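Local coordinates for DNA repair protein RAD7 (Saccharomyces cerevisiae, PDB 5ZB2) that serves in the global genome repair complex that promotes nucleotide excision repair of nontranscribing DNA, and binds Elc1, at residues 169-177 / 193-203; 228-238 / 253-263. All coordinates share one frame; numbering follows the deposited sequence.

Contact 1: 169-177 / 193-203; sequences KSLSNLLIN and ISNYALLPQYL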
loop_
_atom_site.group_PDB
_atom_site.type_symbol
_atom_site.label_atom_id
_atom_site.label_comp_id
_atom_site.label_asym_id
_atom_site.label_seq_id
_atom_site.Cartn_x
_atom_site.Cartn_y
_atom_site.Cartn_z
ATOM N N LYS A 169 -23.853 -10.089 16.000
ATOM C CA LYS A 169 -24.211 -9.864 14.604
ATOM C C LYS A 169 -23.174 -10.470 13.669
ATOM O O LYS A 169 -23.525 -11.080 12.651
ATOM C CB LYS A 169 -24.360 -8.366 14.337
ATOM C CG LYS A 169 -24.982 -8.030 12.990
ATOM C CD LYS A 169 -25.078 -6.524 12.781
ATOM C CE LYS A 169 -26.088 -6.165 11.696
ATOM N NZ LYS A 169 -25.787 -6.807 10.386
ATOM N N SER A 170 -21.890 -10.316 13.999
ATOM C CA SER A 170 -20.831 -10.864 13.155
ATOM C C SER A 170 -20.875 -12.383 13.137
ATOM O O SER A 170 -20.649 -13.006 12.094
ATOM C CB SER A 170 -19.467 -10.381 13.648
ATOM O OG SER A 170 -19.488 -8.989 13.902
ATOM N N LEU A 171 -21.141 -12.998 14.292
ATOM C CA LEU A 171 -21.303 -14.447 14.345
ATOM C C LEU A 171 -22.461 -14.906 13.467
ATOM O O LEU A 171 -22.347 -15.907 12.748
ATOM C CB LEU A 171 -21.519 -14.890 15.792
ATOM C CG LEU A 171 -21.783 -16.381 16.010
ATOM C CD1 LEU A 171 -20.582 -17.206 15.578
ATOM C CD2 LEU A 171 -22.131 -16.650 17.459
ATOM N N SER A 172 -23.591 -14.193 13.517
ATOM C CA SER A 172 -24.725 -14.546 12.668
ATOM C C SER A 172 -24.351 -14.486 11.191
ATOM O O SER A 172 -24.716 -15.376 10.415
ATOM C CB SER A 172 -25.908 -13.622 12.954
ATOM O OG SER A 172 -26.412 -13.831 14.259
ATOM N N ASN A 173 -23.618 -13.445 10.783
ATOM C CA ASN A 173 -23.224 -13.335 9.382
ATOM C C ASN A 173 -22.227 -14.419 8.991
ATOM O O ASN A 173 -22.221 -14.864 7.839
ATOM C CB ASN A 173 -22.643 -11.950 9.101
ATOM C CG ASN A 173 -23.659 -10.842 9.293
ATOM O OD1 ASN A 173 -23.402 -9.864 9.995
ATOM N ND2 ASN A 173 -24.822 -10.989 8.668
ATOM N N LEU A 174 -21.374 -14.851 9.921
ATOM C CA LEU A 174 -20.511 -15.995 9.649
ATOM C C LEU A 174 -21.341 -17.244 9.389
ATOM O O LEU A 174 -21.111 -17.971 8.415
ATOM C CB LEU A 174 -19.558 -16.232 10.820
ATOM C CG LEU A 174 -18.816 -17.574 10.792
ATOM C CD1 LEU A 174 -17.965 -17.686 9.539
ATOM C CD2 LEU A 174 -17.962 -17.761 12.038
ATOM N N LEU A 175 -22.310 -17.514 10.265
ATOM C CA LEU A 175 -23.096 -18.735 10.150
ATOM C C LEU A 175 -24.030 -18.677 8.950
ATOM O O LEU A 175 -24.153 -19.654 8.206
ATOM C CB LEU A 175 -23.883 -18.965 11.436
ATOM C CG LEU A 175 -23.027 -19.193 12.682
ATOM C CD1 LEU A 175 -23.900 -19.287 13.922
ATOM C CD2 LEU A 175 -22.174 -20.441 12.525
ATOM N N ILE A 176 -24.690 -17.535 8.744
ATOM C CA ILE A 176 -25.583 -17.389 7.600
ATOM C C ILE A 176 -24.823 -17.605 6.295
ATOM O O ILE A 176 -25.308 -18.293 5.392
ATOM C CB ILE A 176 -26.274 -16.012 7.641
ATOM C CG1 ILE A 176 -27.275 -15.969 8.799
ATOM C CG2 ILE A 176 -26.978 -15.717 6.317
ATOM C CD1 ILE A 176 -27.924 -14.614 9.020
ATOM N N ASN A 177 -23.623 -17.034 6.175
ATOM C CA ASN A 177 -22.898 -17.084 4.909
ATOM C C ASN A 177 -22.032 -18.328 4.744
ATOM O O ASN A 177 -21.801 -18.759 3.608
ATOM C CB ASN A 177 -22.018 -15.840 4.754
ATOM C CG ASN A 177 -22.823 -14.599 4.430
ATOM O OD1 ASN A 177 -23.214 -14.387 3.282
ATOM N ND2 ASN A 177 -23.078 -13.772 5.439
ATOM N N ILE A 193 -19.645 -11.833 22.423
ATOM C CA ILE A 193 -20.376 -12.984 21.914
ATOM C C ILE A 193 -21.209 -13.575 23.041
ATOM O O ILE A 193 -20.695 -13.842 24.134
ATOM C CB ILE A 193 -19.412 -14.032 21.330
ATOM C CG1 ILE A 193 -18.698 -13.483 20.086
ATOM C CG2 ILE A 193 -20.142 -15.333 21.001
ATOM C CD1 ILE A 193 -19.610 -13.125 18.916
ATOM N N SER A 194 -22.501 -13.772 22.777
ATOM C CA SER A 194 -23.383 -14.460 23.713
ATOM C C SER A 194 -24.292 -15.491 23.061
ATOM O O SER A 194 -24.841 -16.330 23.783
ATOM C CB SER A 194 -24.259 -13.452 24.466
ATOM O OG SER A 194 -25.248 -12.923 23.605
ATOM N N ASN A 195 -24.462 -15.473 21.742
ATOM C CA ASN A 195 -25.409 -16.354 21.056
ATOM C C ASN A 195 -24.770 -17.677 20.639
ATOM O O ASN A 195 -24.878 -18.111 19.490
ATOM C CB ASN A 195 -25.999 -15.635 19.848
ATOM C CG ASN A 195 -26.856 -14.451 20.238
ATOM O OD1 ASN A 195 -26.896 -14.057 21.406
ATOM N ND2 ASN A 195 -27.549 -13.874 19.262
ATOM N N TYR A 196 -24.109 -18.343 21.588
ATOM C CA TYR A 196 -23.566 -19.669 21.318
ATOM C C TYR A 196 -24.663 -20.672 20.985
ATOM O O TYR A 196 -24.378 -21.714 20.383
ATOM C CB TYR A 196 -22.756 -20.157 22.519
ATOM C CG TYR A 196 -21.536 -19.312 22.811
ATOM C CD1 TYR A 196 -20.334 -19.540 22.154
ATOM C CD2 TYR A 196 -21.587 -18.289 23.747
ATOM C CE1 TYR A 196 -19.212 -18.768 22.421
ATOM C CE2 TYR A 196 -20.475 -17.511 24.020
ATOM C CZ TYR A 196 -19.290 -17.756 23.356
ATOM O OH TYR A 196 -18.188 -16.977 23.633
ATOM N N ALA A 197 -25.908 -20.368 21.351
ATOM C CA ALA A 197 -27.027 -21.262 21.086
ATOM C C ALA A 197 -27.326 -21.411 19.599
ATOM O O ALA A 197 -28.047 -22.338 19.219
ATOM C CB ALA A 197 -28.271 -20.756 21.814
ATOM N N LEU A 198 -26.803 -20.524 18.751
ATOM C CA LEU A 198 -27.041 -20.633 17.316
ATOM C C LEU A 198 -26.187 -21.707 16.653
ATOM O O LEU A 198 -26.501 -22.119 15.530
ATOM C CB LEU A 198 -26.775 -19.289 16.627
ATOM C CG LEU A 198 -27.655 -18.111 17.045
ATOM C CD1 LEU A 198 -27.175 -16.827 16.390
ATOM C CD2 LEU A 198 -29.115 -18.369 16.700
ATOM N N LEU A 199 -25.121 -22.168 17.311
ATOM C CA LEU A 199 -24.208 -23.106 16.659
ATOM C C LEU A 199 -24.894 -24.403 16.246
ATOM O O LEU A 199 -24.673 -24.853 15.110
ATOM C CB LEU A 199 -23.002 -23.379 17.567
ATOM C CG LEU A 199 -22.123 -22.178 17.968
ATOM C CD1 LEU A 199 -20.875 -22.648 18.706
ATOM C CD2 LEU A 199 -21.730 -21.321 16.773
ATOM N N PRO A 200 -25.714 -25.050 17.081
ATOM C CA PRO A 200 -26.342 -26.309 16.635
ATOM C C PRO A 200 -27.214 -26.149 15.401
ATOM O O PRO A 200 -27.362 -27.108 14.635
ATOM C CB PRO A 200 -27.165 -26.750 17.857
ATOM C CG PRO A 200 -26.562 -26.041 19.014
ATOM C CD PRO A 200 -26.063 -24.730 18.476
ATOM N N GLN A 201 -27.784 -24.962 15.174
ATOM C CA GLN A 201 -28.635 -24.757 14.005
ATOM C C GLN A 201 -27.831 -24.783 12.711
ATOM O O GLN A 201 -28.279 -25.354 11.709
ATOM C CB GLN A 201 -29.377 -23.425 14.116
ATOM C CG GLN A 201 -30.230 -23.271 15.355
ATOM C CD GLN A 201 -31.085 -22.022 15.309
ATOM O OE1 GLN A 201 -31.403 -21.511 14.233
ATOM N NE2 GLN A 201 -31.460 -21.519 16.477
ATOM N N TYR A 202 -26.651 -24.161 12.705
ATOM C CA TYR A 202 -25.956 -23.864 11.460
ATOM C C TYR A 202 -24.814 -24.815 11.138
ATOM O O TYR A 202 -24.455 -24.941 9.963
ATOM C CB TYR A 202 -25.404 -22.436 11.498
ATOM C CG TYR A 202 -26.463 -21.367 11.363
ATOM C CD1 TYR A 202 -26.882 -20.932 10.112
ATOM C CD2 TYR A 202 -27.029 -20.778 12.485
ATOM C CE1 TYR A 202 -27.842 -19.955 9.981
ATOM C CE2 TYR A 202 -27.993 -19.797 12.362
ATOM C CZ TYR A 202 -28.394 -19.388 11.106
ATOM O OH TYR A 202 -29.350 -18.408 10.972
ATOM N N LEU A 203 -24.228 -25.474 12.135
ATOM C CA LEU A 203 -23.053 -26.316 11.913
ATOM C C LEU A 203 -23.529 -27.717 11.544
ATOM O O LEU A 203 -23.503 -28.652 12.346
ATOM C CB LEU A 203 -22.160 -26.323 13.148
ATOM C CG LEU A 203 -21.611 -24.971 13.603
ATOM C CD1 LEU A 203 -20.713 -25.158 14.814
ATOM C CD2 LEU A 203 -20.851 -24.275 12.480
#

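Contact 2: 228-238 / 253-263; sequences INLLGQIGRTL and MIINGLTAFIP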
loop_
_atom_site.group_PDB
_atom_site.type_symbol
_atom_site.label_atom_id
_atom_site.label_comp_id
_atom_site.label_asym_id
_atom_site.label_seq_id
_atom_site.Cartn_x
_atom_site.Cartn_y
_atom_site.Cartn_z
ATOM N N ILE A 228 -24.740 -30.187 24.476
ATOM C CA ILE A 228 -25.354 -31.475 24.163
ATOM C C ILE A 228 -25.951 -31.442 22.763
ATOM O O ILE A 228 -25.686 -32.322 21.937
ATOM C CB ILE A 228 -26.406 -31.841 25.222
ATOM C CG1 ILE A 228 -25.718 -32.114 26.560
ATOM C CG2 ILE A 228 -27.223 -33.065 24.781
ATOM C CD1 ILE A 228 -26.664 -32.156 27.740
ATOM N N ASN A 229 -26.763 -30.423 22.475
ATOM C CA ASN A 229 -27.356 -30.305 21.145
ATOM C C ASN A 229 -26.281 -30.232 20.070
ATOM O O ASN A 229 -26.418 -30.835 19.000
ATOM C CB ASN A 229 -28.267 -29.079 21.085
ATOM C CG ASN A 229 -29.508 -29.239 21.945
ATOM O OD1 ASN A 229 -29.836 -30.345 22.370
ATOM N ND2 ASN A 229 -30.203 -28.138 22.201
ATOM N N LEU A 230 -25.192 -29.511 20.343
ATOM C CA LEU A 230 -24.103 -29.432 19.376
ATOM C C LEU A 230 -23.450 -30.795 19.173
ATOM O O LEU A 230 -23.165 -31.194 18.038
ATOM C CB LEU A 230 -23.078 -28.400 19.840
ATOM C CG LEU A 230 -22.046 -27.917 18.824
ATOM C CD1 LEU A 230 -22.712 -27.310 17.599
ATOM C CD2 LEU A 230 -21.133 -26.903 19.492
ATOM N N LEU A 231 -23.212 -31.529 20.265
ATOM C CA LEU A 231 -22.624 -32.857 20.143
ATOM C C LEU A 231 -23.544 -33.808 19.389
ATOM O O LEU A 231 -23.065 -34.684 18.660
ATOM C CB LEU A 231 -22.296 -33.420 21.527
ATOM C CG LEU A 231 -21.118 -32.770 22.257
ATOM C CD1 LEU A 231 -21.001 -33.311 23.676
ATOM C CD2 LEU A 231 -19.817 -32.990 21.496
ATOM N N GLY A 232 -24.860 -33.657 19.547
ATOM C CA GLY A 232 -25.795 -34.449 18.771
ATOM C C GLY A 232 -25.661 -34.237 17.280
ATOM O O GLY A 232 -26.151 -35.058 16.497
ATOM N N GLN A 233 -25.004 -33.154 16.868
ATOM C CA GLN A 233 -24.791 -32.835 15.463
ATOM C C GLN A 233 -23.418 -33.278 14.964
ATOM O O GLN A 233 -23.320 -33.930 13.920
ATOM C CB GLN A 233 -24.965 -31.325 15.254
ATOM C CG GLN A 233 -24.853 -30.864 13.812
ATOM C CD GLN A 233 -26.007 -31.344 12.956
ATOM O OE1 GLN A 233 -25.845 -32.220 12.103
ATOM N NE2 GLN A 233 -27.183 -30.768 13.178
ATOM N N ILE A 234 -22.354 -32.952 15.699
ATOM C CA ILE A 234 -20.989 -33.120 15.204
ATOM C C ILE A 234 -20.245 -34.265 15.871
ATOM O O ILE A 234 -19.143 -34.609 15.412
ATOM C CB ILE A 234 -20.173 -31.817 15.355
ATOM C CG1 ILE A 234 -19.940 -31.487 16.836
ATOM C CG2 ILE A 234 -20.888 -30.662 14.660
ATOM C CD1 ILE A 234 -18.999 -30.311 17.072
ATOM N N GLY A 235 -20.791 -34.863 16.932
ATOM C CA GLY A 235 -20.031 -35.838 17.701
ATOM C C GLY A 235 -19.455 -36.964 16.865
ATOM O O GLY A 235 -18.395 -37.509 17.192
ATOM N N ARG A 236 -20.128 -37.316 15.769
ATOM C CA ARG A 236 -19.739 -38.494 14.998
ATOM C C ARG A 236 -18.358 -38.330 14.368
ATOM O O ARG A 236 -17.559 -39.274 14.364
ATOM C CB ARG A 236 -20.798 -38.768 13.929
ATOM C CG ARG A 236 -20.475 -39.905 12.970
ATOM C CD ARG A 236 -21.625 -40.127 11.996
ATOM N NE ARG A 236 -22.136 -38.864 11.463
ATOM C CZ ARG A 236 -21.703 -38.277 10.349
ATOM N NH1 ARG A 236 -20.746 -38.832 9.616
ATOM N NH2 ARG A 236 -22.234 -37.126 9.963
ATOM N N THR A 237 -18.056 -37.145 13.830
ATOM C CA THR A 237 -16.808 -36.912 13.108
ATOM C C THR A 237 -15.843 -36.008 13.869
ATOM O O THR A 237 -14.848 -35.552 13.294
ATOM C CB THR A 237 -17.103 -36.306 11.732
ATOM O OG1 THR A 237 -17.944 -35.157 11.886
ATOM C CG2 THR A 237 -17.799 -37.319 10.833
ATOM N N LEU A 238 -16.100 -35.755 15.146
ATOM C CA LEU A 238 -15.312 -34.793 15.906
ATOM C C LEU A 238 -13.911 -35.337 16.173
ATOM O O LEU A 238 -13.757 -36.401 16.781
ATOM C CB LEU A 238 -16.028 -34.478 17.216
ATOM C CG LEU A 238 -15.591 -33.251 18.008
ATOM C CD1 LEU A 238 -15.629 -31.991 17.153
ATOM C CD2 LEU A 238 -16.497 -33.095 19.218
ATOM N N MET A 253 -23.330 -32.489 30.662
ATOM C CA MET A 253 -22.684 -32.466 29.353
ATOM C C MET A 253 -21.922 -33.759 29.103
ATOM O O MET A 253 -21.877 -34.255 27.970
ATOM C CB MET A 253 -21.744 -31.262 29.254
ATOM C CG MET A 253 -21.110 -31.070 27.890
ATOM S SD MET A 253 -19.574 -31.990 27.645
ATOM C CE MET A 253 -18.438 -31.032 28.652
ATOM N N ILE A 254 -21.329 -34.327 30.154
ATOM C CA ILE A 254 -20.540 -35.546 30.004
ATOM C C ILE A 254 -21.456 -36.745 29.792
ATOM O O ILE A 254 -21.213 -37.586 28.919
ATOM C CB ILE A 254 -19.634 -35.756 31.231
ATOM C CG1 ILE A 254 -18.736 -34.535 31.478
ATOM C CG2 ILE A 254 -18.805 -37.034 31.069
ATOM C CD1 ILE A 254 -17.729 -34.259 30.382
ATOM N N ILE A 255 -22.512 -36.849 30.599
ATOM C CA ILE A 255 -23.377 -38.022 30.561
ATOM C C ILE A 255 -24.316 -37.961 29.364
ATOM O O ILE A 255 -24.465 -38.939 28.624
ATOM C CB ILE A 255 -24.158 -38.141 31.884
ATOM C CG1 ILE A 255 -23.194 -38.212 33.076
ATOM C CG2 ILE A 255 -25.083 -39.359 31.864
ATOM C CD1 ILE A 255 -22.195 -39.351 33.012
ATOM N N ASN A 256 -24.963 -36.817 29.154
ATOM C CA ASN A 256 -25.987 -36.688 28.128
ATOM C C ASN A 256 -25.450 -36.188 26.794
ATOM O O ASN A 256 -26.187 -36.225 25.801
ATOM C CB ASN A 256 -27.090 -35.746 28.617
ATOM C CG ASN A 256 -27.669 -36.178 29.951
ATOM O OD1 ASN A 256 -27.639 -35.432 30.931
ATOM N ND2 ASN A 256 -28.197 -37.394 29.996
ATOM N N GLY A 257 -24.200 -35.728 26.742
ATOM C CA GLY A 257 -23.620 -35.222 25.511
ATOM C C GLY A 257 -22.498 -36.079 24.960
ATOM O O GLY A 257 -22.665 -36.746 23.934
ATOM N N LEU A 258 -21.346 -36.074 25.635
ATOM C CA LEU A 258 -20.192 -36.822 25.143
ATOM C C LEU A 258 -20.490 -38.313 25.050
ATOM O O LEU A 258 -20.259 -38.940 24.010
ATOM C CB LEU A 258 -18.981 -36.582 26.044
ATOM C CG LEU A 258 -18.291 -35.222 25.954
ATOM C CD1 LEU A 258 -17.143 -35.171 26.951
ATOM C CD2 LEU A 258 -17.789 -34.946 24.543
ATOM N N THR A 259 -20.986 -38.909 26.134
ATOM C CA THR A 259 -21.196 -40.351 26.130
ATOM C C THR A 259 -22.279 -40.756 25.138
ATOM O O THR A 259 -22.208 -41.843 24.556
ATOM C CB THR A 259 -21.559 -40.835 27.531
ATOM O OG1 THR A 259 -20.561 -40.399 28.465
ATOM C CG2 THR A 259 -21.641 -42.357 27.560
ATOM N N ALA A 260 -23.276 -39.897 24.930
ATOM C CA ALA A 260 -24.366 -40.228 24.022
ATOM C C ALA A 260 -23.907 -40.231 22.569
ATOM O O ALA A 260 -24.285 -41.121 21.800
ATOM C CB ALA A 260 -25.517 -39.240 24.207
ATOM N N PHE A 261 -23.087 -39.254 22.174
ATOM C CA PHE A 261 -22.891 -38.949 20.764
ATOM C C PHE A 261 -21.464 -39.117 20.260
ATOM O O PHE A 261 -21.220 -38.860 19.076
ATOM C CB PHE A 261 -23.353 -37.516 20.477
ATOM C CG PHE A 261 -24.799 -37.273 20.801
ATOM C CD1 PHE A 261 -25.799 -37.949 20.120
ATOM C CD2 PHE A 261 -25.158 -36.363 21.777
ATOM C CE1 PHE A 261 -27.132 -37.724 20.416
ATOM C CE2 PHE A 261 -26.488 -36.134 22.074
ATOM C CZ PHE A 261 -27.474 -36.813 21.394
ATOM N N ILE A 262 -20.523 -39.539 21.097
ATOM C CA ILE A 262 -19.170 -39.833 20.625
ATOM C C ILE A 262 -19.099 -41.326 20.322
ATOM O O ILE A 262 -19.417 -42.145 21.197
ATOM C CB ILE A 262 -18.101 -39.430 21.655
ATOM C CG1 ILE A 262 -18.128 -37.921 21.919
ATOM C CG2 ILE A 262 -16.713 -39.870 21.194
ATOM C CD1 ILE A 262 -17.697 -37.060 20.735
ATOM N N PRO A 263 -18.690 -41.733 19.119
ATOM C CA PRO A 263 -18.655 -43.166 18.807
ATOM C C PRO A 263 -17.585 -43.895 19.600
ATOM O O PRO A 263 -16.552 -43.327 19.968
ATOM C CB PRO A 263 -18.347 -43.196 17.306
ATOM C CG PRO A 263 -17.623 -41.923 17.049
ATOM C CD PRO A 263 -18.220 -40.913 17.989
#

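Contact 1: 169-177 / 193-203
L175 and Y202 carry this contact, their side chains crossing at about a right angle. The CB of L175 sits over one face of the Y202 ring, 3.8 Å from the ring centroid and 23° off the normal, a CH-pi contact displaced toward the CG side of the ring. With CG anti to its carbonyl carbon (chi1 -63°), L175 spreads its two methyls along the tyrosine: CD1 also meets CB of L198 at 3.9 Å and CD2 of L199 at 4.1 Å, while CD2 touches CD2 of L203 at 4.1 Å. A branched leucine suits this place because one stem can serve several neighbours. I176 runs alongside Y202, pointing the same way, its CG1 3.9 Å from the tyrosine OH. One turn earlier, L171 leans on the loop, with CB 4.1 Å from CD1 of I193 and CD2 3.7 Å from the backbone O of N195. S172 sets the OG of its short side chain 3.8 Å from CD1 of L198. Beyond the leucines, L185 of strand 184-188 touches L199 and L203, as in the leucine-lined interior of a leucine-rich repeat. Cohesion is therefore apolar and CH-pi in character, resting on buried leucine rather than on paired charges.

Contact 2: 228-238 / 253-263
Helices 228-234 and 253-261 run almost exactly parallel, 5° apart with axes 8.4 Å from each other, and the CA atoms of I228 and G257 lie only 4.3 Å apart. This is consistent with consecutive helices on the outer side of a leucine-rich repeat solenoid. G257 makes the approach possible: a CB there would collide with CD1 of L231, which instead rests 3.4 Å from the carbonyl C of G257 and reaches CD2 of L258 at 3.7 Å. I228 enters as a knob among M253, N256, G257 and F261. Its chi1 of -67° lays CG1 against G257 and turns CG2 to the O of N256 at 3.5 Å, while CD1 is 3.7 Å from CB of N256. Replacing I228 by an alanine removes CG1, CG2 and CD1, and is likely to leave a gap beside G257 and N256. Glycine also suits G232, where a CB would sit tightly against the F261 ring; its CA lies over the ring centre, 3.5 Å from the centroid and 7° off the normal, in a CH-pi contact, and CB of A260 covers the opposite face toward the rim. Farther along, CA of G235 makes a CA-H...O contact with the O of F261. Glycines thus bring polar backbone close to aliphatic and aromatic groups, so adhesion depends on van der Waals fit and weak CH interactions.

In the fold
This chain is the C-terminal part of Rad7. From its N terminus, it leaves helix 168-178, passes through strand 184-188, and returns through 193-203 to close contact 1. It next forms strand 210-214 and helix 224-234, then strand 240-244, before helix 251-261 closes contact 2. The two loops follow in series, neither nested nor crossed. Each brings together segments that flank one strand in the sequence, in keeping with the strand-and-helix succession of a leucine-rich repeat solenoid. Their centres are about 19 Å apart, yet they meet directly: L199 and P200 of contact 1 pack on L230 of contact 2, and L203 lies against Q233. Helix 224-234 thereby bridges the two contacts.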